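Long-range contacts in histidine triad protein (Bacillus subtilis, PDB 1Y23), which probably binds nucleotides and hydrolyses their phosphoramidate or related phosphate bonds, as its relatives in the histidine triad family do: residues S35-K39 / G112-G116; I45-E51 / Q96-H102. All blocks are in the same frame, centred on the assembly; numbering follows the deposited sequence.

Overall arrangement
The contacts lie near the two ends of a neighbouring antiparallel pair, strands 42-46 and 103-108, in the five-stranded sheet of the HIT fold. Contact 2 lies at the end where 42-46 finishes and 103-108 begins; contact 1 lies at the other end, joining the loop that precedes 42-46 to the chain that follows 103-108. Their centres are 21 Å apart and their nearest atoms about 9 Å, without touching. Along the chain 35-39 comes first, then 45-51, 96-102 and 112-116, so contact 2 is nested within the loop closed by contact 1. One end of the strand pair thus carries the zinc site and the histidine motif; the other lies at a part of the subunit interface.

Contact 1. Residues S35-K39 / G112-G116; sequences SQVTK and GDGFG
The first torsion of Val37 (chi1 147°) turns CG1 toward Gly114 and Phe115, while that of Thr38 (chi1 62°) sends CG2 toward Asp113 and leaves OG1 for the carbonyl of Pro107. In the HIT fold this joins the loop between strands 28-32 and 42-46 to the start of strand 115-119, where Phe115 and Gly116 pair antiparallel with a strand of the second subunit, so that a sheet runs across the interface.

Val37 makes the largest single contribution. Its CG1 methyl sits over the face of the peptide group linking Gly114 and Phe115, 3.2 Å from Phe115 N, a tight approach that goes with a chi1 well away from a staggered value. The same methyl touches Phe115 CB at 3.4 Å. Beyond CB the phenyl group of Phe115 leads away from the loop and packs on Ile106, Asn85 and Leu87, so Val37 meets the root of this side chain and not its ring. Trp119 of the second subunit also packs against Val37, placing the loop at the dimer interface.

The backbones are linked by one weak hydrogen bond, from Gly114 N to Val37 O, 3.0 Å long and bent to 133° at the hydrogen. Gly114 has no side chain on the flank of its CA that faces the loop, and this lets the carbonyl of Val37 approach.

On the other flank, Thr38 and Asp113 meet at a slant. The carboxylate of Asp113 is held by the end of strand 103-108 and the residues after it: OD2 makes a salt bridge with Arg108 and accepts from Gly110 N, and OD1 accepts from Tyr109 N. What it offers Thr38 is van der Waals contact, with OD1 3.4 Å from the methyl carbon CG2.

Contact 2. Residues I45-E51 / Q96-H102; sequences IPKTHIE and QSVFHYH. With ZN (zinc ion), chain G.
His49 and His100 share a zinc ion, with His49 ND1 2.2 Å and His100 ND1 2.1 Å from the metal; Cys7 and Cys10 complete a Cys2His2 site. His100 is also the first histidine of the His-X-His-X-His motif that names the HIT family, continued by His102 and His104. In HIT relatives the middle histidine is the nucleophile, a place that His102 probably takes here.

The two imidazoles form an offset edge-to-face pair, their planes at 87°, with the edge of His49 directed at the face of His100. In each residue CG stands trans to the main-chain N, which carries ND1 toward the zinc. His49 CA lies over one face of the His100 ring and Ile45 CD1 over the opposite face.

Three hydrogen bonds cross between the segments. His100 uses its second nitrogen, NE2, to donate to Pro46 O at 3.0 Å; gripped by zinc at one nitrogen and a carbonyl at the other, the ring has little freedom to rotate. Tyr101 N gives a short, straight bond to Ile50 O (2.6 Å, 179°). The extended side chain of Gln96 reaches Glu51 O through NE2 at 3.2 Å, while its OE1 accepts from Gly91 N.

Apolar packing flanks these bonds. Ile50 CG2 lies alongside Tyr101 CB at 3.5 Å, Pro46 CD meets the edge of the tyrosine ring, and Ile45 CG2 rests on His102 CB at 3.4 Å. The middle histidine of the motif is itself oriented from within its segment: His102 ND1, with the acceptor in its ring plane, donates to His100 O at 2.6 Å.

Contact 1. Residues S35-K39 / G112-G116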
loop_
_atom_site.group_PDB
_atom_site.type_symbol
_atom_site.label_atom_id
_atom_site.label_comp_id
_atom_site.label_asym_id
_atom_site.label_seq_id
_atom_site.Cartn_x
_atom_site.Cartn_y
_atom_site.Cartn_z
ATOM N N SER B 35 6.398 9.564 14.286
ATOM C CA SER B 35 6.392 8.316 15.051
ATOM C C SER B 35 7.646 7.508 14.720
ATOM O O SER B 35 8.126 6.716 15.537
ATOM C CB SER B 35 5.152 7.478 14.714
ATOM O OG SER B 35 3.955 8.198 14.959
ATOM N N GLN B 36 8.168 7.724 13.515
ATOM C CA GLN B 36 9.358 7.030 13.025
ATOM C C GLN B 36 9.432 5.563 13.446
ATOM O O GLN B 36 10.320 5.178 14.208
ATOM C CB GLN B 36 10.638 7.740 13.489
ATOM C CG GLN B 36 10.927 9.076 12.815
ATOM C CD GLN B 36 11.154 8.953 11.308
ATOM O OE1 GLN B 36 12.102 8.302 10.846
ATOM N NE2 GLN B 36 10.281 9.583 10.536
ATOM N N VAL B 37 8.498 4.748 12.961
ATOM C CA VAL B 37 8.494 3.322 13.271
ATOM C C VAL B 37 9.894 2.798 12.987
ATOM O O VAL B 37 10.395 1.906 13.670
ATOM C CB VAL B 37 7.478 2.566 12.391
ATOM C CG1 VAL B 37 7.976 1.160 12.097
ATOM C CG2 VAL B 37 6.139 2.504 13.093
ATOM N N THR B 38 10.503 3.353 11.949
ATOM C CA THR B 38 11.861 3.007 11.558
ATOM C C THR B 38 12.451 4.300 11.016
ATOM O O THR B 38 11.715 5.221 10.663
ATOM C CB THR B 38 11.908 1.904 10.457
ATOM O OG1 THR B 38 11.264 2.369 9.261
ATOM C CG2 THR B 38 11.215 0.632 10.943
ATOM N N LYS B 39 13.774 4.384 10.976
ATOM C CA LYS B 39 14.438 5.577 10.476
ATOM C C LYS B 39 14.087 5.760 9.000
ATOM O O LYS B 39 14.432 4.926 8.160
ATOM C CB LYS B 39 15.951 5.432 10.649
ATOM C CG LYS B 39 16.724 6.732 10.517
ATOM C CD LYS B 39 18.206 6.509 10.769
ATOM C CE LYS B 39 18.962 7.821 10.822
ATOM N NZ LYS B 39 20.422 7.585 11.016
ATOM N N GLY B 112 14.702 -4.639 15.475
ATOM C CA GLY B 112 14.387 -3.313 15.970
ATOM C C GLY B 112 13.270 -2.607 15.217
ATOM O O GLY B 112 12.725 -1.615 15.706
ATOM N N ASP B 113 12.915 -3.105 14.035
ATOM C CA ASP B 113 11.860 -2.467 13.256
ATOM C C ASP B 113 10.586 -2.295 14.059
ATOM O O ASP B 113 10.081 -3.245 14.657
ATOM C CB ASP B 113 11.538 -3.257 11.985
ATOM C CG ASP B 113 12.639 -3.172 10.953
ATOM O OD1 ASP B 113 13.284 -2.100 10.854
ATOM O OD2 ASP B 113 12.845 -4.172 10.232
ATOM N N GLY B 114 10.065 -1.071 14.063
ATOM C CA GLY B 114 8.840 -0.783 14.790
ATOM C C GLY B 114 7.608 -1.275 14.046
ATOM O O GLY B 114 6.477 -1.071 14.494
ATOM N N PHE B 115 7.824 -1.906 12.893
ATOM C CA PHE B 115 6.716 -2.434 12.102
ATOM C C PHE B 115 6.899 -3.907 11.767
ATOM O O PHE B 115 8.002 -4.369 11.467
ATOM C CB PHE B 115 6.522 -1.656 10.791
ATOM C CG PHE B 115 5.484 -2.268 9.882
ATOM C CD1 PHE B 115 4.122 -2.151 10.176
ATOM C CD2 PHE B 115 5.870 -3.031 8.784
ATOM C CE1 PHE B 115 3.159 -2.784 9.394
ATOM C CE2 PHE B 115 4.917 -3.669 7.994
ATOM C CZ PHE B 115 3.554 -3.549 8.300
ATOM N N GLY B 116 5.789 -4.629 11.821
ATOM C CA GLY B 116 5.784 -6.048 11.527
ATOM C C GLY B 116 4.362 -6.462 11.219
ATOM O O GLY B 116 3.418 -5.998 11.861
#

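Contact 2. Residues I45-E51 / Q96-H102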
loop_
_atom_site.group_PDB
_atom_site.type_symbol
_atom_site.label_atom_id
_atom_site.label_comp_id
_atom_site.label_asym_id
_atom_site.label_seq_id
_atom_site.Cartn_x
_atom_site.Cartn_y
_atom_site.Cartn_z
ATOM N N ILE B 45 0.968 11.783 1.092
ATOM C CA ILE B 45 -0.441 12.111 0.999
ATOM C C ILE B 45 -0.725 13.071 -0.148
ATOM O O ILE B 45 0.166 13.773 -0.614
ATOM C CB ILE B 45 -0.942 12.763 2.321
ATOM C CG1 ILE B 45 -0.518 14.232 2.390
ATOM C CG2 ILE B 45 -0.324 12.041 3.520
ATOM C CD1 ILE B 45 -1.075 14.981 3.585
ATOM N N PRO B 46 -1.973 13.082 -0.646
ATOM C CA PRO B 46 -2.365 13.980 -1.736
ATOM C C PRO B 46 -2.798 15.268 -1.050
ATOM O O PRO B 46 -3.268 15.222 0.081
ATOM C CB PRO B 46 -3.542 13.254 -2.366
ATOM C CG PRO B 46 -4.194 12.654 -1.169
ATOM C CD PRO B 46 -3.018 12.071 -0.414
ATOM N N LYS B 47 -2.636 16.410 -1.705
ATOM C CA LYS B 47 -3.036 17.666 -1.090
ATOM C C LYS B 47 -4.556 17.747 -1.038
ATOM O O LYS B 47 -5.118 18.361 -0.136
ATOM C CB LYS B 47 -2.451 18.849 -1.864
ATOM C CG LYS B 47 -0.908 18.905 -1.852
ATOM C CD LYS B 47 -0.372 20.211 -2.457
ATOM C CE LYS B 47 1.148 20.284 -2.420
ATOM N NZ LYS B 47 1.666 21.590 -2.925
ATOM N N THR B 48 -5.225 17.128 -2.006
ATOM C CA THR B 48 -6.683 17.128 -2.025
ATOM C C THR B 48 -7.144 16.349 -0.792
ATOM O O THR B 48 -6.587 15.296 -0.487
ATOM C CB THR B 48 -7.224 16.425 -3.285
ATOM O OG1 THR B 48 -6.712 17.073 -4.456
ATOM C CG2 THR B 48 -8.741 16.466 -3.308
ATOM N N HIS B 49 -8.141 16.855 -0.073
ATOM C CA HIS B 49 -8.605 16.139 1.106
ATOM C C HIS B 49 -9.477 14.959 0.701
ATOM O O HIS B 49 -10.666 15.104 0.432
ATOM C CB HIS B 49 -9.379 17.070 2.054
ATOM C CG HIS B 49 -9.829 16.407 3.328
ATOM N ND1 HIS B 49 -8.952 15.908 4.267
ATOM C CD2 HIS B 49 -11.072 16.182 3.824
ATOM C CE1 HIS B 49 -9.630 15.406 5.284
ATOM N NE2 HIS B 49 -10.918 15.560 5.042
ATOM N N ILE B 50 -8.854 13.791 0.629
ATOM C CA ILE B 50 -9.548 12.560 0.293
ATOM C C ILE B 50 -9.487 11.736 1.585
ATOM O O ILE B 50 -8.404 11.485 2.113
ATOM C CB ILE B 50 -8.836 11.847 -0.891
ATOM C CG1 ILE B 50 -9.443 10.474 -1.132
ATOM C CG2 ILE B 50 -7.353 11.702 -0.604
ATOM C CD1 ILE B 50 -8.769 9.729 -2.262
ATOM N N GLU B 51 -10.648 11.336 2.103
ATOM C CA GLU B 51 -10.718 10.572 3.352
ATOM C C GLU B 51 -10.011 9.237 3.333
ATOM O O GLU B 51 -9.264 8.903 4.251
ATOM C CB GLU B 51 -12.168 10.279 3.752
ATOM C CG GLU B 51 -12.941 11.390 4.427
ATOM C CD GLU B 51 -14.240 10.878 5.052
ATOM O OE1 GLU B 51 -15.073 11.710 5.465
ATOM O OE2 GLU B 51 -14.422 9.641 5.137
ATOM N N GLN B 96 -6.529 3.370 10.830
ATOM C CA GLN B 96 -6.502 4.764 10.393
ATOM C C GLN B 96 -6.993 5.720 11.482
ATOM O O GLN B 96 -8.158 5.665 11.874
ATOM C CB GLN B 96 -7.338 4.953 9.113
ATOM C CG GLN B 96 -7.408 6.404 8.669
ATOM C CD GLN B 96 -8.092 6.600 7.329
ATOM O OE1 GLN B 96 -9.097 5.950 7.015
ATOM N NE2 GLN B 96 -7.559 7.522 6.534
ATOM N N SER B 97 -6.104 6.591 11.966
ATOM C CA SER B 97 -6.450 7.564 13.018
ATOM C C SER B 97 -6.795 8.938 12.436
ATOM O O SER B 97 -7.559 9.687 13.035
ATOM C CB SER B 97 -5.292 7.735 14.008
ATOM O OG SER B 97 -4.492 8.847 13.635
ATOM N N VAL B 98 -6.211 9.284 11.292
ATOM C CA VAL B 98 -6.512 10.572 10.659
ATOM C C VAL B 98 -7.313 10.278 9.395
ATOM O O VAL B 98 -6.878 9.495 8.549
ATOM C CB VAL B 98 -5.218 11.348 10.279
ATOM C CG1 VAL B 98 -5.572 12.623 9.529
ATOM C CG2 VAL B 98 -4.419 11.686 11.529
ATOM N N PHE B 99 -8.482 10.899 9.261
ATOM C CA PHE B 99 -9.309 10.645 8.087
ATOM C C PHE B 99 -8.935 11.411 6.814
ATOM O O PHE B 99 -9.772 12.071 6.196
ATOM C CB PHE B 99 -10.794 10.856 8.411
ATOM C CG PHE B 99 -11.372 9.811 9.344
ATOM C CD1 PHE B 99 -10.868 8.506 9.365
ATOM C CD2 PHE B 99 -12.448 10.126 10.178
ATOM C CE1 PHE B 99 -11.416 7.527 10.205
ATOM C CE2 PHE B 99 -13.010 9.158 11.025
ATOM C CZ PHE B 99 -12.492 7.852 11.036
ATOM N N HIS B 100 -7.668 11.295 6.428
ATOM C CA HIS B 100 -7.138 11.911 5.211
ATOM C C HIS B 100 -6.227 10.818 4.664
ATOM O O HIS B 100 -5.324 10.359 5.362
ATOM C CB HIS B 100 -6.345 13.188 5.537
ATOM C CG HIS B 100 -5.889 13.956 4.330
ATOM N ND1 HIS B 100 -5.720 15.325 4.336
ATOM C CD2 HIS B 100 -5.530 13.542 3.087
ATOM C CE1 HIS B 100 -5.278 15.721 3.156
ATOM N NE2 HIS B 100 -5.153 14.661 2.381
ATOM N N TYR B 101 -6.481 10.386 3.432
ATOM C CA TYR B 101 -5.695 9.310 2.825
ATOM C C TYR B 101 -4.198 9.535 2.948
ATOM O O TYR B 101 -3.697 10.619 2.657
ATOM C CB TYR B 101 -6.051 9.134 1.336
ATOM C CG TYR B 101 -5.282 8.012 0.655
ATOM C CD1 TYR B 101 -5.740 6.688 0.707
ATOM C CD2 TYR B 101 -4.058 8.262 0.023
ATOM C CE1 TYR B 101 -4.992 5.643 0.153
ATOM C CE2 TYR B 101 -3.302 7.231 -0.531
ATOM C CZ TYR B 101 -3.771 5.920 -0.463
ATOM O OH TYR B 101 -3.018 4.889 -0.989
ATOM N N HIS B 102 -3.493 8.498 3.386
ATOM C CA HIS B 102 -2.046 8.553 3.513
ATOM C C HIS B 102 -1.445 7.169 3.343
ATOM O O HIS B 102 -2.044 6.165 3.722
ATOM C CB HIS B 102 -1.610 9.155 4.862
ATOM C CG HIS B 102 -2.267 8.537 6.060
ATOM N ND1 HIS B 102 -3.596 8.737 6.367
ATOM C CD2 HIS B 102 -1.769 7.754 7.045
ATOM C CE1 HIS B 102 -3.887 8.110 7.491
ATOM N NE2 HIS B 102 -2.794 7.505 7.926
HETATM ZN ZN ZN G . -7.159 16.501 5.339
#